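Side-chain contacts in catalase A (Saccharomyces cerevisiae, PDB 1A4E), which breaks down hydrogen peroxide to water and oxygen with a heme cofactor and probably protects the cell from peroxide made by peroxisomal oxidases: residues 53-58 with 144-149; 161-166 with 181-186. All coordinates share one frame; numbering follows the deposited sequence.

Interaction 1: residues 53-58 with 144-149; sequences RNPHAH and HFIHTQ. With HEM (protoporphyrin IX containing Fe), chain I; AZI (azide ion), chain H.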
loop_
_atom_site.group_PDB
_atom_site.type_symbol
_atom_site.label_atom_id
_atom_site.label_comp_id
_atom_site.label_asym_id
_atom_site.label_seq_id
_atom_site.Cartn_x
_atom_site.Cartn_y
_atom_site.Cartn_z
ATOM N N ARG B 53 -2.982 2.874 14.711
ATOM C CA ARG B 53 -1.856 2.398 15.510
ATOM C C ARG B 53 -2.150 1.065 16.193
ATOM O O ARG B 53 -3.270 0.825 16.643
ATOM C CB ARG B 53 -1.539 3.452 16.556
ATOM C CG ARG B 53 -0.384 4.324 16.164
ATOM C CD ARG B 53 -0.248 5.554 17.038
ATOM N NE ARG B 53 -1.092 6.576 16.467
ATOM C CZ ARG B 53 -0.656 7.777 16.097
ATOM N NH1 ARG B 53 0.604 8.167 16.225
ATOM N NH2 ARG B 53 -1.524 8.601 15.537
ATOM N N ASN B 54 -1.168 0.170 16.255
ATOM C CA ASN B 54 -1.338 -1.121 16.911
ATOM C C ASN B 54 -0.203 -1.322 17.930
ATOM O O ASN B 54 0.926 -1.613 17.539
ATOM C CB ASN B 54 -1.328 -2.223 15.842
ATOM C CG ASN B 54 -1.691 -3.605 16.365
ATOM O OD1 ASN B 54 -2.446 -3.765 17.322
ATOM N ND2 ASN B 54 -1.151 -4.649 15.741
ATOM N N PRO B 55 -0.397 -1.139 19.245
ATOM C CA PRO B 55 -1.621 -0.624 19.855
ATOM C C PRO B 55 -1.599 0.904 19.985
ATOM O O PRO B 55 -0.857 1.587 19.267
ATOM C CB PRO B 55 -1.647 -1.396 21.155
ATOM C CG PRO B 55 -0.196 -1.331 21.586
ATOM C CD PRO B 55 0.556 -1.553 20.276
ATOM N N HIS B 56 -2.369 1.426 20.952
ATOM C CA HIS B 56 -2.536 2.845 21.231
ATOM C C HIS B 56 -3.208 3.556 20.070
ATOM O O HIS B 56 -2.844 4.657 19.686
ATOM C CB HIS B 56 -1.188 3.523 21.523
ATOM C CG HIS B 56 -0.531 3.192 22.855
ATOM N ND1 HIS B 56 -0.485 3.951 23.945
ATOM C CD2 HIS B 56 0.200 2.059 23.117
ATOM C CE1 HIS B 56 0.248 3.340 24.841
ATOM N NE2 HIS B 56 0.654 2.206 24.332
ATOM N N ALA B 57 -4.223 2.925 19.481
ATOM C CA ALA B 57 -4.964 3.490 18.363
ATOM C C ALA B 57 -5.705 4.799 18.649
ATOM O O ALA B 57 -5.739 5.710 17.824
ATOM C CB ALA B 57 -5.969 2.456 17.886
ATOM N N HIS B 58 -6.271 4.912 19.847
ATOM C CA HIS B 58 -7.047 6.070 20.248
ATOM C C HIS B 58 -6.203 7.034 21.066
ATOM O O HIS B 58 -5.617 6.623 22.068
ATOM C CB HIS B 58 -8.246 5.593 21.067
ATOM C CG HIS B 58 -9.205 6.725 21.353
ATOM N ND1 HIS B 58 -9.948 7.362 20.465
ATOM C CD2 HIS B 58 -9.432 7.290 22.576
ATOM C CE1 HIS B 58 -10.620 8.292 21.083
ATOM N NE2 HIS B 58 -10.302 8.237 22.350
ATOM N N HIS B 144 1.190 -11.567 21.752
ATOM C CA HIS B 144 0.296 -12.422 22.525
ATOM C C HIS B 144 -0.481 -11.638 23.561
ATOM O O HIS B 144 -1.696 -11.791 23.677
ATOM C CB HIS B 144 1.080 -13.493 23.252
ATOM C CG HIS B 144 1.782 -14.492 22.359
ATOM N ND1 HIS B 144 1.460 -15.764 22.168
ATOM C CD2 HIS B 144 2.902 -14.224 21.618
ATOM C CE1 HIS B 144 2.335 -16.286 21.344
ATOM N NE2 HIS B 144 3.197 -15.349 21.022
ATOM N N PHE B 145 0.233 -10.778 24.293
ATOM C CA PHE B 145 -0.369 -9.966 25.327
ATOM C C PHE B 145 -1.368 -8.959 24.761
ATOM O O PHE B 145 -2.477 -8.859 25.281
ATOM C CB PHE B 145 0.751 -9.253 26.103
ATOM C CG PHE B 145 0.206 -8.168 27.024
ATOM C CD1 PHE B 145 -0.584 -8.512 28.127
ATOM C CD2 PHE B 145 0.424 -6.824 26.700
ATOM C CE1 PHE B 145 -1.165 -7.504 28.895
ATOM C CE2 PHE B 145 -0.163 -5.825 27.474
ATOM C CZ PHE B 145 -0.956 -6.165 28.563
ATOM N N ILE B 146 -1.019 -8.192 23.716
ATOM C CA ILE B 146 -1.935 -7.208 23.150
ATOM C C ILE B 146 -3.152 -7.880 22.531
ATOM O O ILE B 146 -4.244 -7.319 22.607
ATOM C CB ILE B 146 -1.167 -6.337 22.110
ATOM C CG1 ILE B 146 -0.119 -5.515 22.848
ATOM C CG2 ILE B 146 -2.102 -5.379 21.367
ATOM C CD1 ILE B 146 -0.672 -4.480 23.868
ATOM N N HIS B 147 -3.003 -9.089 21.968
ATOM C CA HIS B 147 -4.140 -9.833 21.449
ATOM C C HIS B 147 -5.150 -10.125 22.553
ATOM O O HIS B 147 -6.356 -9.975 22.337
ATOM C CB HIS B 147 -3.679 -11.153 20.837
ATOM C CG HIS B 147 -2.922 -11.038 19.519
ATOM N ND1 HIS B 147 -2.167 -11.945 18.896
ATOM C CD2 HIS B 147 -2.885 -9.907 18.748
ATOM C CE1 HIS B 147 -1.682 -11.418 17.803
ATOM N NE2 HIS B 147 -2.122 -10.189 17.733
ATOM N N THR B 148 -4.671 -10.493 23.760
ATOM C CA THR B 148 -5.566 -10.786 24.879
ATOM C C THR B 148 -6.192 -9.539 25.496
ATOM O O THR B 148 -7.236 -9.632 26.135
ATOM C CB THR B 148 -4.827 -11.585 25.987
ATOM O OG1 THR B 148 -3.773 -10.791 26.503
ATOM C CG2 THR B 148 -4.291 -12.888 25.444
ATOM N N GLN B 149 -5.565 -8.371 25.302
ATOM C CA GLN B 149 -6.103 -7.090 25.739
ATOM C C GLN B 149 -7.197 -6.550 24.824
ATOM O O GLN B 149 -7.972 -5.673 25.209
ATOM C CB GLN B 149 -5.002 -6.037 25.801
ATOM C CG GLN B 149 -3.991 -6.257 26.902
ATOM C CD GLN B 149 -4.576 -6.192 28.305
ATOM O OE1 GLN B 149 -4.512 -7.150 29.069
ATOM N NE2 GLN B 149 -5.173 -5.067 28.694
HETATM C CHA HEM I . 2.873 2.416 20.536
HETATM C CHB HEM I . 5.278 -1.698 19.988
HETATM C CHC HEM I . 6.173 -1.773 24.690
HETATM C CHD HEM I . 4.688 2.793 24.985
HETATM C C1A HEM I . 3.312 1.216 20.008
HETATM C C2A HEM I . 3.265 0.888 18.596
HETATM C C3A HEM I . 4.018 -0.226 18.427
HETATM C C4A HEM I . 4.493 -0.597 19.737
HETATM C CMA HEM I . 4.380 -0.922 17.123
HETATM C CAA HEM I . 2.573 1.692 17.510
HETATM C CBA HEM I . 3.612 2.493 16.757
HETATM C CGA HEM I . 3.069 3.332 15.621
HETATM O O1A HEM I . 2.317 2.842 14.781
HETATM O O2A HEM I . 3.430 4.497 15.575
HETATM C C1B HEM I . 5.759 -2.063 21.226
HETATM C C2B HEM I . 6.486 -3.285 21.475
HETATM C C3B HEM I . 6.657 -3.374 22.837
HETATM C C4B HEM I . 6.043 -2.171 23.379
HETATM C CMB HEM I . 6.916 -4.244 20.369
HETATM C CAB HEM I . 7.263 -4.368 23.616
HETATM C CBB HEM I . 8.121 -5.474 23.164
HETATM C C1C HEM I . 5.873 -0.519 25.183
HETATM C C2C HEM I . 6.313 -0.037 26.472
HETATM C C3C HEM I . 5.956 1.278 26.542
HETATM C C4C HEM I . 5.286 1.581 25.291
HETATM C CMC HEM I . 7.080 -0.871 27.497
HETATM C CAC HEM I . 6.219 2.187 27.557
HETATM C CBC HEM I . 7.556 2.521 27.996
HETATM C C1D HEM I . 4.040 3.085 23.799
HETATM C C2D HEM I . 3.399 4.341 23.506
HETATM C C3D HEM I . 2.868 4.217 22.270
HETATM C C4D HEM I . 3.191 2.898 21.798
HETATM C CMD HEM I . 3.346 5.577 24.394
HETATM C CAD HEM I . 2.036 5.253 21.538
HETATM C CBD HEM I . 2.833 6.216 20.689
HETATM C CGD HEM I . 1.907 7.240 20.057
HETATM O O1D HEM I . 1.250 7.974 20.782
HETATM O O2D HEM I . 1.822 7.306 18.837
HETATM N NA HEM I . 4.095 0.308 20.699
HETATM N NB HEM I . 5.512 -1.371 22.388
HETATM N NC HEM I . 5.286 0.487 24.445
HETATM N ND HEM I . 3.924 2.205 22.739
HETATM FE FE HEM I . 4.664 0.394 22.580
HETATM N N1 AZI H . 2.851 -0.518 23.095
HETATM N N2 AZI H . 2.410 -0.268 24.396
HETATM N N3 AZI H . 1.969 -0.021 25.698
#
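Pro55 and Ile146 meet with their side chains crossing at about a right angle, and both branches of the isoleucine touch the proline ring: Ile146 CD1 is 3.9 Å from Pro55 CG and Ile146 CG2 is 4.0 Å from Pro55 CB. CG2 of Ile146 stands anti to its backbone N while CG1 lies beside it (chi1 -66°), which turns both branches to the loop. The Pro55 ring, preceded by a cis peptide bond, also brings its CG to 3.5 Å from azide N1. This is the distal heme pocket of catalase: azide N1 binds the iron at 2.1 Å, and Tyr341 is the axial protein ligand. The active-site residue His56 lays one ring face on the porphyrin, with heme C3D 3.5 Å above the ring plane, over its centre. At the ring edge, His56 NE2 donates to azide N3 (2.9 Å, 166°) and, along a more bent path, to N2 (3.0 Å, 140°), while ND1 is bonded to Ser95 OG. An alanine here, without the ring, would probably leave the azide short of its donor, Ser95 OG without its mate and the porphyrin less covered. Phe45 of the second subunit packs on both Pro55 and Ile146.

Interaction 2: residues 161-166 with 181-186; sequences DMFWDF and ILFSDR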
loop_
_atom_site.group_PDB
_atom_site.type_symbol
_atom_site.label_atom_id
_atom_site.label_comp_id
_atom_site.label_asym_id
_atom_site.label_seq_id
_atom_site.Cartn_x
_atom_site.Cartn_y
_atom_site.Cartn_z
ATOM N N ASP B 161 -11.692 -14.094 29.907
ATOM C CA ASP B 161 -10.945 -15.347 29.925
ATOM C C ASP B 161 -9.605 -15.186 29.237
ATOM O O ASP B 161 -8.638 -15.702 29.783
ATOM C CB ASP B 161 -11.655 -16.490 29.199
ATOM C CG ASP B 161 -12.997 -16.921 29.770
ATOM O OD1 ASP B 161 -13.265 -16.652 30.933
ATOM O OD2 ASP B 161 -13.780 -17.525 29.043
ATOM N N MET B 162 -9.495 -14.504 28.077
ATOM C CA MET B 162 -8.202 -14.283 27.424
ATOM C C MET B 162 -7.295 -13.440 28.311
ATOM O O MET B 162 -6.127 -13.765 28.521
ATOM C CB MET B 162 -8.249 -13.474 26.136
ATOM C CG MET B 162 -9.109 -13.819 24.961
ATOM S SD MET B 162 -8.685 -12.664 23.636
ATOM C CE MET B 162 -9.516 -11.160 24.053
ATOM N N PHE B 163 -7.883 -12.339 28.806
ATOM C CA PHE B 163 -7.196 -11.354 29.616
ATOM C C PHE B 163 -6.516 -12.017 30.800
ATOM O O PHE B 163 -5.297 -11.949 30.932
ATOM C CB PHE B 163 -8.231 -10.327 30.057
ATOM C CG PHE B 163 -7.739 -9.103 30.822
ATOM C CD1 PHE B 163 -7.271 -9.197 32.139
ATOM C CD2 PHE B 163 -7.796 -7.856 30.198
ATOM C CE1 PHE B 163 -6.867 -8.052 32.825
ATOM C CE2 PHE B 163 -7.392 -6.714 30.895
ATOM C CZ PHE B 163 -6.926 -6.808 32.205
ATOM N N TRP B 164 -7.292 -12.694 31.647
ATOM C CA TRP B 164 -6.721 -13.319 32.822
ATOM C C TRP B 164 -6.001 -14.626 32.566
ATOM O O TRP B 164 -5.113 -14.965 33.348
ATOM C CB TRP B 164 -7.818 -13.511 33.849
ATOM C CG TRP B 164 -8.205 -12.180 34.476
ATOM C CD1 TRP B 164 -9.447 -11.645 34.261
ATOM C CD2 TRP B 164 -7.416 -11.390 35.278
ATOM N NE1 TRP B 164 -9.452 -10.518 34.921
ATOM C CE2 TRP B 164 -8.277 -10.324 35.536
ATOM C CE3 TRP B 164 -6.133 -11.394 35.826
ATOM C CZ2 TRP B 164 -7.880 -9.253 36.331
ATOM C CZ3 TRP B 164 -5.731 -10.321 36.623
ATOM C CH2 TRP B 164 -6.599 -9.260 36.874
ATOM N N ASP B 165 -6.307 -15.358 31.481
ATOM C CA ASP B 165 -5.581 -16.583 31.176
ATOM C C ASP B 165 -4.129 -16.287 30.841
ATOM O O ASP B 165 -3.250 -17.020 31.292
ATOM C CB ASP B 165 -6.184 -17.324 29.989
ATOM C CG ASP B 165 -5.682 -18.746 29.801
ATOM O OD1 ASP B 165 -5.336 -19.383 30.785
ATOM O OD2 ASP B 165 -5.647 -19.235 28.677
ATOM N N PHE B 166 -3.851 -15.216 30.082
ATOM C CA PHE B 166 -2.481 -14.865 29.769
ATOM C C PHE B 166 -1.746 -14.440 31.040
ATOM O O PHE B 166 -0.648 -14.924 31.313
ATOM C CB PHE B 166 -2.439 -13.722 28.743
ATOM C CG PHE B 166 -1.012 -13.316 28.396
ATOM C CD1 PHE B 166 -0.307 -14.025 27.415
ATOM C CD2 PHE B 166 -0.391 -12.263 29.090
ATOM C CE1 PHE B 166 1.021 -13.682 27.138
ATOM C CE2 PHE B 166 0.932 -11.931 28.805
ATOM C CZ PHE B 166 1.636 -12.639 27.831
ATOM N N ILE B 181 -1.111 -1.926 39.504
ATOM C CA ILE B 181 -1.222 -0.516 39.138
ATOM C C ILE B 181 -2.414 -0.285 38.206
ATOM O O ILE B 181 -3.164 0.668 38.403
ATOM C CB ILE B 181 0.098 -0.056 38.462
ATOM C CG1 ILE B 181 1.242 -0.153 39.457
ATOM C CG2 ILE B 181 -0.020 1.394 37.990
ATOM C CD1 ILE B 181 2.617 -0.006 38.794
ATOM N N LEU B 182 -2.628 -1.190 37.236
ATOM C CA LEU B 182 -3.697 -1.092 36.255
ATOM C C LEU B 182 -5.074 -1.069 36.901
ATOM O O LEU B 182 -5.913 -0.235 36.564
ATOM C CB LEU B 182 -3.599 -2.279 35.285
ATOM C CG LEU B 182 -4.686 -2.445 34.227
ATOM C CD1 LEU B 182 -4.591 -1.327 33.219
ATOM C CD2 LEU B 182 -4.533 -3.779 33.542
ATOM N N PHE B 183 -5.285 -1.971 37.862
ATOM C CA PHE B 183 -6.571 -2.066 38.519
ATOM C C PHE B 183 -6.776 -1.168 39.720
ATOM O O PHE B 183 -7.818 -1.230 40.370
ATOM C CB PHE B 183 -6.808 -3.515 38.894
ATOM C CG PHE B 183 -7.306 -4.319 37.700
ATOM C CD1 PHE B 183 -8.668 -4.329 37.389
ATOM C CD2 PHE B 183 -6.404 -5.034 36.911
ATOM C CE1 PHE B 183 -9.123 -5.054 36.288
ATOM C CE2 PHE B 183 -6.869 -5.758 35.809
ATOM C CZ PHE B 183 -8.226 -5.768 35.496
ATOM N N SER B 184 -5.798 -0.315 40.035
ATOM C CA SER B 184 -6.028 0.710 41.038
ATOM C C SER B 184 -6.749 1.859 40.326
ATOM O O SER B 184 -6.963 1.794 39.109
ATOM C CB SER B 184 -4.702 1.196 41.610
ATOM O OG SER B 184 -3.945 1.964 40.689
ATOM N N ASP B 185 -7.132 2.935 41.024
ATOM C CA ASP B 185 -7.790 4.049 40.354
ATOM C C ASP B 185 -6.878 4.878 39.457
ATOM O O ASP B 185 -7.346 5.700 38.672
ATOM C CB ASP B 185 -8.457 4.949 41.399
ATOM C CG ASP B 185 -9.716 4.374 42.047
ATOM O OD1 ASP B 185 -10.231 3.340 41.616
ATOM O OD2 ASP B 185 -10.198 4.986 42.996
ATOM N N ARG B 186 -5.561 4.647 39.554
ATOM C CA ARG B 186 -4.570 5.221 38.652
ATOM C C ARG B 186 -4.786 4.683 37.234
ATOM O O ARG B 186 -4.356 5.299 36.263
ATOM C CB ARG B 186 -3.168 4.847 39.102
ATOM C CG ARG B 186 -2.779 5.384 40.471
ATOM C CD ARG B 186 -2.399 6.854 40.394
ATOM N NE ARG B 186 -1.153 7.000 39.659
ATOM C CZ ARG B 186 -0.009 7.391 40.239
ATOM N NH1 ARG B 186 0.052 7.679 41.547
ATOM N NH2 ARG B 186 1.085 7.489 39.477
#
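The carbonyl oxygen Ile181 O takes two bonds from one residue: the hydroxyl Ser184 OG lies 2.7 Å from it, and Ser184 N 3.3 Å. Both donors approach from one face of its plane, and Ser184 OG also accepts a weak bond from Arg186 N. These bonds bridge the turn that carries Phe183 and are likely to steady it; its ring comes from the opposite direction to Phe163 and Trp164. Phe163 holds CG anti to the backbone N (chi1 -174°), sending its ring toward Phe183. The two phenylalanines meet along their outlines, neither over the other's face, with centroids 5.9 Å apart and planes at 78°, and Phe163 CE1 lies in plane at the Phe183 edge. The planes of Phe183 and the six-membered ring of Trp164 are 26° apart but the rings are displaced, with little of one over the other, and Trp164 CZ2 comes to 3.6 Å from Phe183 CZ. Leu182 CD2 adds an apolar touch at the Phe163 edge, 4.1 Å from CZ. Trp164 NE1 is bonded to His456 ND1, and Leu449 and Ile453 pack on Phe183. Phe163, Trp164 and Phe183 form a buried aromatic cluster that joins helices 160-168 and 176-182 to the C-terminal helices.

Both contacts are buried, interaction 1 nearer the centre of the chain (about 12 Å) than interaction 2 (about 19 Å), with about 14 Å between their centres. They share no segment, yet helices 141-149 and 160-168, consecutive in the chain, pack directly, as Gln149 OE1 lies 3.4 Å from Phe163 CE2. Interaction 1 joins a loop to a helix beside the heme, where a small aliphatic touch adjoins ligand hydrogen bonds and the iron. Interaction 2 joins helix 160-168 to the C-terminal end of helix 176-182 and the turn that follows, and its apolar contact is mainly aromatic; the side chain of Leu182 is about 13 Å from a bound heme. Residues of both also meet the third subunit.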